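Phytochromobilin synthase (Solanum lycopersicum, PDB 6KME) binds biliverdin IX alpha and probably reduces it, with electrons from ferredoxin, to phytochromobilin, the chromophore precursor of phytochrome. Local coordinates at residues L98-F103 with P111-N116; L83-C88 with F261-V266. The protein carries 1 engineered substitution. All coordinates share one frame; numbering follows the deposited sequence.

Contact 1 (L98-F103 with P111-N116). With BLA (biliverdine IX alpha), chain B.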
loop_
_atom_site.group_PDB
_atom_site.type_symbol
_atom_site.label_atom_id
_atom_site.label_comp_id
_atom_site.label_asym_id
_atom_site.label_seq_id
_atom_site.Cartn_x
_atom_site.Cartn_y
_atom_site.Cartn_z
ATOM N N LEU A 98 0.175 9.827 -5.320
ATOM C CA LEU A 98 -0.814 9.414 -4.334
ATOM C C LEU A 98 -0.279 8.210 -3.568
ATOM O O LEU A 98 0.130 7.214 -4.174
ATOM C CB LEU A 98 -2.164 9.062 -4.992
ATOM C CG LEU A 98 -3.247 8.560 -4.010
ATOM C CD1 LEU A 98 -3.696 9.685 -3.079
ATOM C CD2 LEU A 98 -4.457 7.963 -4.750
ATOM N N ASP A 99 -0.268 8.308 -2.239
ATOM C CA ASP A 99 -0.117 7.157 -1.349
ATOM C C ASP A 99 -1.326 7.164 -0.426
ATOM O O ASP A 99 -1.423 8.013 0.466
ATOM C CB ASP A 99 1.182 7.206 -0.537
ATOM C CG ASP A 99 1.407 5.926 0.320
ATOM O OD1 ASP A 99 0.419 5.238 0.664
ATOM O OD2 ASP A 99 2.578 5.606 0.641
ATOM N N PHE A 100 -2.222 6.202 -0.637
ATOM C CA PHE A 100 -3.481 6.067 0.083
ATOM C C PHE A 100 -3.544 4.645 0.623
ATOM O O PHE A 100 -3.378 3.690 -0.142
ATOM C CB PHE A 100 -4.651 6.363 -0.871
ATOM C CG PHE A 100 -5.996 6.324 -0.223
ATOM C CD1 PHE A 100 -6.683 5.127 -0.093
ATOM C CD2 PHE A 100 -6.581 7.490 0.252
ATOM C CE1 PHE A 100 -7.942 5.096 0.515
ATOM C CE2 PHE A 100 -7.822 7.462 0.870
ATOM C CZ PHE A 100 -8.499 6.264 0.996
ATOM N N ALA A 101 -3.746 4.495 1.935
ATOM C CA ALA A 101 -3.786 3.174 2.553
ATOM C C ALA A 101 -4.817 3.133 3.674
ATOM O O ALA A 101 -5.079 4.135 4.347
ATOM C CB ALA A 101 -2.419 2.762 3.130
ATOM N N ALA A 102 -5.387 1.946 3.874
ATOM C CA ALA A 102 -6.279 1.663 4.992
ATOM C C ALA A 102 -5.682 0.512 5.789
ATOM O O ALA A 102 -5.500 -0.591 5.253
ATOM C CB ALA A 102 -7.685 1.324 4.504
ATOM N N PHE A 103 -5.350 0.785 7.052
ATOM C CA PHE A 103 -4.804 -0.204 7.968
ATOM C C PHE A 103 -5.888 -0.627 8.947
ATOM O O PHE A 103 -6.422 0.236 9.671
ATOM C CB PHE A 103 -3.618 0.367 8.737
ATOM C CG PHE A 103 -2.453 0.807 7.859
ATOM C CD1 PHE A 103 -2.017 0.024 6.805
ATOM C CD2 PHE A 103 -1.791 2.004 8.117
ATOM C CE1 PHE A 103 -0.944 0.431 6.012
ATOM C CE2 PHE A 103 -0.717 2.419 7.332
ATOM C CZ PHE A 103 -0.294 1.634 6.277
ATOM N N PRO A 111 -7.621 -7.441 4.603
ATOM C CA PRO A 111 -6.491 -6.978 3.800
ATOM C C PRO A 111 -6.259 -5.487 4.006
ATOM O O PRO A 111 -7.157 -4.729 4.380
ATOM C CB PRO A 111 -6.924 -7.284 2.358
ATOM C CG PRO A 111 -7.914 -8.400 2.481
ATOM C CD PRO A 111 -8.639 -8.139 3.791
ATOM N N ILE A 112 -5.018 -5.076 3.767
ATOM C CA ILE A 112 -4.639 -3.669 3.776
ATOM C C ILE A 112 -4.887 -3.086 2.388
ATOM O O ILE A 112 -4.340 -3.576 1.396
ATOM C CB ILE A 112 -3.173 -3.506 4.194
ATOM C CG1 ILE A 112 -3.042 -3.841 5.683
ATOM C CG2 ILE A 112 -2.688 -2.109 3.865
ATOM C CD1 ILE A 112 -1.608 -4.069 6.154
ATOM N N PHE A 113 -5.734 -2.057 2.305
ATOM C CA PHE A 113 -5.944 -1.391 1.029
ATOM C C PHE A 113 -4.734 -0.525 0.725
ATOM O O PHE A 113 -4.248 0.203 1.591
ATOM C CB PHE A 113 -7.220 -0.537 1.020
ATOM C CG PHE A 113 -7.507 0.071 -0.338
ATOM C CD1 PHE A 113 -8.187 -0.662 -1.310
ATOM C CD2 PHE A 113 -7.039 1.346 -0.663
ATOM C CE1 PHE A 113 -8.418 -0.121 -2.592
ATOM C CE2 PHE A 113 -7.259 1.891 -1.928
ATOM C CZ PHE A 113 -7.958 1.155 -2.896
ATOM N N CYS A 114 -4.251 -0.600 -0.517
ATOM C CA CYS A 114 -2.974 -0.003 -0.897
ATOM C C CYS A 114 -3.090 0.611 -2.289
ATOM O O CYS A 114 -3.374 -0.100 -3.259
ATOM C CB CYS A 114 -1.874 -1.070 -0.849
ATOM S SG CYS A 114 -0.269 -0.585 -1.535
ATOM N N ALA A 115 -2.882 1.925 -2.394
ATOM C CA ALA A 115 -2.820 2.614 -3.687
ATOM C C ALA A 115 -1.599 3.521 -3.676
ATOM O O ALA A 115 -1.534 4.475 -2.890
ATOM C CB ALA A 115 -4.088 3.417 -3.968
ATOM N N ASN A 116 -0.630 3.215 -4.539
ATOM C CA ASN A 116 0.629 3.958 -4.638
ATOM C C ASN A 116 0.837 4.325 -6.105
ATOM O O ASN A 116 1.268 3.493 -6.916
ATOM C CB ASN A 116 1.798 3.145 -4.093
ATOM C CG ASN A 116 1.850 3.151 -2.584
ATOM O OD1 ASN A 116 1.130 2.402 -1.927
ATOM N ND2 ASN A 116 2.686 4.008 -2.025
HETATM C CHA BLA B . 8.718 2.240 -8.350
HETATM N NA BLA B . 7.058 1.306 -6.591
HETATM C C1A BLA B . 7.984 1.120 -7.631
HETATM C C2A BLA B . 8.106 -0.321 -7.856
HETATM C C3A BLA B . 7.216 -0.984 -6.902
HETATM C C4A BLA B . 6.580 0.044 -6.129
HETATM C CMA BLA B . 6.940 -2.478 -6.715
HETATM C CAA BLA B . 9.068 -0.923 -8.919
HETATM C CBA BLA B . 10.464 -0.955 -8.357
HETATM C CGA BLA B . 10.727 -2.306 -7.596
HETATM O O1A BLA B . 10.472 -3.248 -8.287
HETATM O O2A BLA B . 11.136 -2.150 -6.483
HETATM C CHB BLA B . 5.535 -0.099 -5.015
HETATM N NB BLA B . 6.304 -1.999 -3.708
HETATM C C1B BLA B . 5.454 -0.880 -3.866
HETATM C C2B BLA B . 4.321 -1.172 -2.792
HETATM C C3B BLA B . 4.713 -2.214 -1.961
HETATM C C4B BLA B . 6.040 -2.737 -2.515
HETATM C CMB BLA B . 3.166 -0.200 -2.630
HETATM O OB BLA B . 6.821 -3.576 -2.096
HETATM C CAB BLA B . 4.212 -2.993 -0.769
HETATM C CBB BLA B . 4.667 -3.965 0.056
HETATM N NC BLA B . 6.201 5.638 -5.152
HETATM C C1C BLA B . 5.216 5.776 -4.146
HETATM C C2C BLA B . 5.354 7.214 -3.630
HETATM C C3C BLA B . 6.385 7.817 -4.352
HETATM C C4C BLA B . 6.965 6.801 -5.366
HETATM C CMC BLA B . 4.420 7.685 -2.509
HETATM O OC BLA B . 4.513 4.807 -3.909
HETATM C CAC BLA B . 6.866 9.214 -4.182
HETATM C CBC BLA B . 6.966 10.038 -3.115
HETATM C CHD BLA B . 7.958 6.790 -6.309
HETATM N ND BLA B . 8.052 4.323 -7.095
HETATM C C1D BLA B . 8.445 5.596 -7.111
HETATM C C2D BLA B . 9.556 5.850 -8.114
HETATM C C3D BLA B . 9.819 4.638 -8.727
HETATM C C4D BLA B . 8.857 3.594 -8.092
HETATM C CMD BLA B . 10.145 7.239 -8.274
HETATM C CAD BLA B . 10.815 4.221 -9.816
HETATM C CBD BLA B . 12.258 4.202 -9.349
HETATM C CGD BLA B . 12.617 3.044 -8.317
HETATM O O1D BLA B . 13.203 3.486 -7.344
HETATM O O2D BLA B . 12.254 1.931 -8.674
HETATM O O HOH W 1 0.017 2.627 0.463
#
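Asp99 OD1 and Asn116 OD1 are bridged across the strands by one water, which donates to each at 2.6 Å. Arg85 on the adjoining strand is the second grip on Asp99 OD1, through a salt bridge, and Arg235 is a further donor to the amide oxygen of Asn116. The two groups run side by side, carboxylate and amide planes turned 63° apart. With CG anti to its carbonyl carbon (chi1 -78°), Asn116 brings ND2 to the bilin, where it donates to BLA OC at 2.7 Å, while Cys114 SG packs on BLA CMB at 3.6 Å. An alanine in place of Asp99 would probably leave Arg85 without its acidic partner and take away one of the two acceptors that hold the water, undoing its bridge to Asn116. The backbones run antiparallel, and Phe100 pairs with Ala115 through two bonds, Phe100 N to Ala115 O being nearly straight (170°). Ala102 N bonds to Phe113 O, but the return bond is weak. On the face bearing Phe100, Ala102, Phe113 and Ala115, the two phenyl rings meet by their edges, Phe100 CD1 lying 3.8 Å from Phe113 CE2. This is a beta hairpin in the middle of the large antiparallel sheet of a ferredoxin-dependent bilin reductase, with Asp99, Cys114 and Asn116 lining its biliverdin pocket.

Contact 2 (L83-C88 with F261-V266)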
loop_
_atom_site.group_PDB
_atom_site.type_symbol
_atom_site.label_atom_id
_atom_site.label_comp_id
_atom_site.label_asym_id
_atom_site.label_seq_id
_atom_site.Cartn_x
_atom_site.Cartn_y
_atom_site.Cartn_z
ATOM N N LEU A 83 -6.163 3.121 10.907
ATOM C CA LEU A 83 -5.630 4.327 10.275
ATOM C C LEU A 83 -5.977 4.318 8.798
ATOM O O LEU A 83 -5.626 3.376 8.081
ATOM C CB LEU A 83 -4.110 4.431 10.459
ATOM C CG LEU A 83 -3.498 5.640 9.745
ATOM C CD1 LEU A 83 -4.150 6.968 10.212
ATOM C CD2 LEU A 83 -1.982 5.673 9.938
ATOM N N LEU A 84 -6.664 5.356 8.350
ATOM C CA LEU A 84 -6.850 5.634 6.935
ATOM C C LEU A 84 -6.103 6.928 6.658
ATOM O O LEU A 84 -6.419 7.959 7.259
ATOM C CB LEU A 84 -8.331 5.784 6.588
ATOM C CG LEU A 84 -8.723 6.052 5.135
ATOM C CD1 LEU A 84 -8.411 4.839 4.305
ATOM C CD2 LEU A 84 -10.228 6.377 5.045
ATOM N N ARG A 85 -5.107 6.882 5.768
ATOM C CA ARG A 85 -4.261 8.056 5.589
ATOM C C ARG A 85 -3.869 8.217 4.125
ATOM O O ARG A 85 -3.724 7.240 3.378
ATOM C CB ARG A 85 -3.025 7.995 6.514
ATOM C CG ARG A 85 -1.741 7.419 5.905
ATOM C CD ARG A 85 -1.835 5.918 5.667
ATOM N NE ARG A 85 -0.571 5.320 5.194
ATOM C CZ ARG A 85 -0.156 5.322 3.928
ATOM N NH1 ARG A 85 -0.880 5.921 2.998
ATOM N NH2 ARG A 85 0.988 4.722 3.592
ATOM N N SER A 86 -3.732 9.477 3.715
ATOM C CA SER A 86 -3.340 9.804 2.355
ATOM C C SER A 86 -2.222 10.837 2.361
ATOM O O SER A 86 -2.191 11.748 3.199
ATOM C CB SER A 86 -4.519 10.336 1.534
ATOM O OG SER A 86 -4.968 11.573 2.049
ATOM N N LEU A 87 -1.300 10.669 1.425
ATOM C CA LEU A 87 -0.309 11.677 1.079
ATOM C C LEU A 87 -0.517 11.983 -0.391
ATOM O O LEU A 87 -0.582 11.062 -1.211
ATOM C CB LEU A 87 1.116 11.187 1.344
ATOM C CG LEU A 87 2.254 12.021 0.726
ATOM C CD1 LEU A 87 2.335 13.421 1.357
ATOM C CD2 LEU A 87 3.590 11.305 0.849
ATOM N N CYS A 88 -0.690 13.261 -0.711
ATOM C CA CYS A 88 -0.901 13.686 -2.084
ATOM C C CYS A 88 0.107 14.774 -2.418
ATOM O O CYS A 88 0.249 15.750 -1.675
ATOM C CB CYS A 88 -2.338 14.183 -2.294
ATOM S SG CYS A 88 -2.699 14.494 -4.031
ATOM N N PHE A 261 3.891 8.649 10.092
ATOM C CA PHE A 261 2.642 8.917 9.378
ATOM C C PHE A 261 2.325 7.804 8.385
ATOM O O PHE A 261 1.346 7.075 8.589
ATOM C CB PHE A 261 2.677 10.291 8.698
ATOM C CG PHE A 261 1.423 10.614 7.938
ATOM C CD1 PHE A 261 0.286 11.057 8.611
ATOM C CD2 PHE A 261 1.359 10.421 6.556
ATOM C CE1 PHE A 261 -0.880 11.337 7.926
ATOM C CE2 PHE A 261 0.200 10.704 5.858
ATOM C CZ PHE A 261 -0.929 11.160 6.544
ATOM N N LEU A 262 3.120 7.635 7.322
ATOM C CA LEU A 262 2.748 6.684 6.277
ATOM C C LEU A 262 2.660 5.275 6.826
ATOM O O LEU A 262 1.747 4.522 6.476
ATOM C CB LEU A 262 3.760 6.730 5.123
ATOM C CG LEU A 262 3.783 8.048 4.336
ATOM C CD1 LEU A 262 4.938 8.042 3.356
ATOM C CD2 LEU A 262 2.448 8.262 3.594
ATOM N N PHE A 263 3.610 4.886 7.672
ATOM C CA PHE A 263 3.609 3.549 8.244
ATOM C C PHE A 263 3.560 3.632 9.754
ATOM O O PHE A 263 4.162 2.832 10.467
ATOM C CB PHE A 263 4.785 2.748 7.689
ATOM C CG PHE A 263 4.753 2.728 6.194
ATOM C CD1 PHE A 263 3.708 2.090 5.538
ATOM C CD2 PHE A 263 5.644 3.475 5.455
ATOM C CE1 PHE A 263 3.610 2.129 4.159
ATOM C CE2 PHE A 263 5.561 3.518 4.075
ATOM C CZ PHE A 263 4.542 2.847 3.427
ATOM N N ASN A 264 2.810 4.628 10.235
ATOM C CA ASN A 264 2.465 4.741 11.645
ATOM C C ASN A 264 2.055 3.379 12.186
ATOM O O ASN A 264 1.277 2.655 11.557
ATOM C CB ASN A 264 1.327 5.755 11.813
ATOM C CG ASN A 264 0.839 5.854 13.241
ATOM O OD1 ASN A 264 -0.003 5.073 13.667
ATOM N ND2 ASN A 264 1.353 6.827 13.983
ATOM N N GLY A 265 2.619 3.018 13.332
ATOM C CA GLY A 265 2.469 1.701 13.905
ATOM C C GLY A 265 3.746 0.885 13.890
ATOM O O GLY A 265 3.857 -0.087 14.654
ATOM N N VAL A 266 4.715 1.243 13.042
ATOM C CA VAL A 266 5.993 0.541 13.090
ATOM C C VAL A 266 6.637 0.710 14.467
ATOM O O VAL A 266 7.315 -0.200 14.958
ATOM C CB VAL A 266 6.911 1.019 11.938
ATOM C CG1 VAL A 266 7.223 2.481 12.095
ATOM C CG2 VAL A 266 8.174 0.204 11.901
#
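Arg85 turns the edge of its guanidinium to the carbonyl of Leu262 and grips that one oxygen side-on with two nitrogens, NE at 2.8 Å from Leu262 O and NH2 at 3.0 Å. NE lies in the carbonyl plane on a lone pair; NH2 comes in tilted 34° from that plane. The arginine CG sits off-centre over the Phe261 ring, 4.2 Å from its centroid, and beyond it the bend at chi2 (-71°) sends CD, and with it the guanidinium, on toward Leu262 O; ring and guanidinium planes end up only 21° apart. Leu262 doubles back on its partner: its CD2 covers one guanidinium face and also packs on Leu87 CB at 3.9 Å. Phe263 CE1 comes to the guanidinium edge, 3.7 Å from Arg85 NH2. The edge of the Phe261 ring points at Ser86 O, with CZ 3.6 Å away. Toward the N-terminal end of the strand, Leu83 CD2 meets Asn264 CB, the side chains crossing at about a right angle. The cation thus lies at the C-terminal end of helix 251-262, where it may be favoured by the helix dipole. Around it, Met73 of strand 69-77 packs on both Leu87 and Phe261, and helix 218-238 lies against Phe263, while strand 81-91 pairs with strand 96-104.

Both contacts are buried, their centres about 9 Å apart, and they share one sheet, in which strands 81-91 and 96-104 are neighbours. Contact 1, its centre about 4 Å from that of the folded chain, joins two strands close in sequence, mainly by backbone ladder bonds; contact 2, about 10 Å out by the same measure, brings together segments 173 residues apart and centres on one arginine at a helix end, with apolar packing around it. Arg85 couples them: while NE and NH2 serve the helix carbonyl, its NH1 reaches Asp99 OD1 at 2.8 Å, so the arginine of contact 2 probably helps to position a pocket residue of contact 1. Phe103 CE2 also packs against Leu262 O, at 3.4 Å.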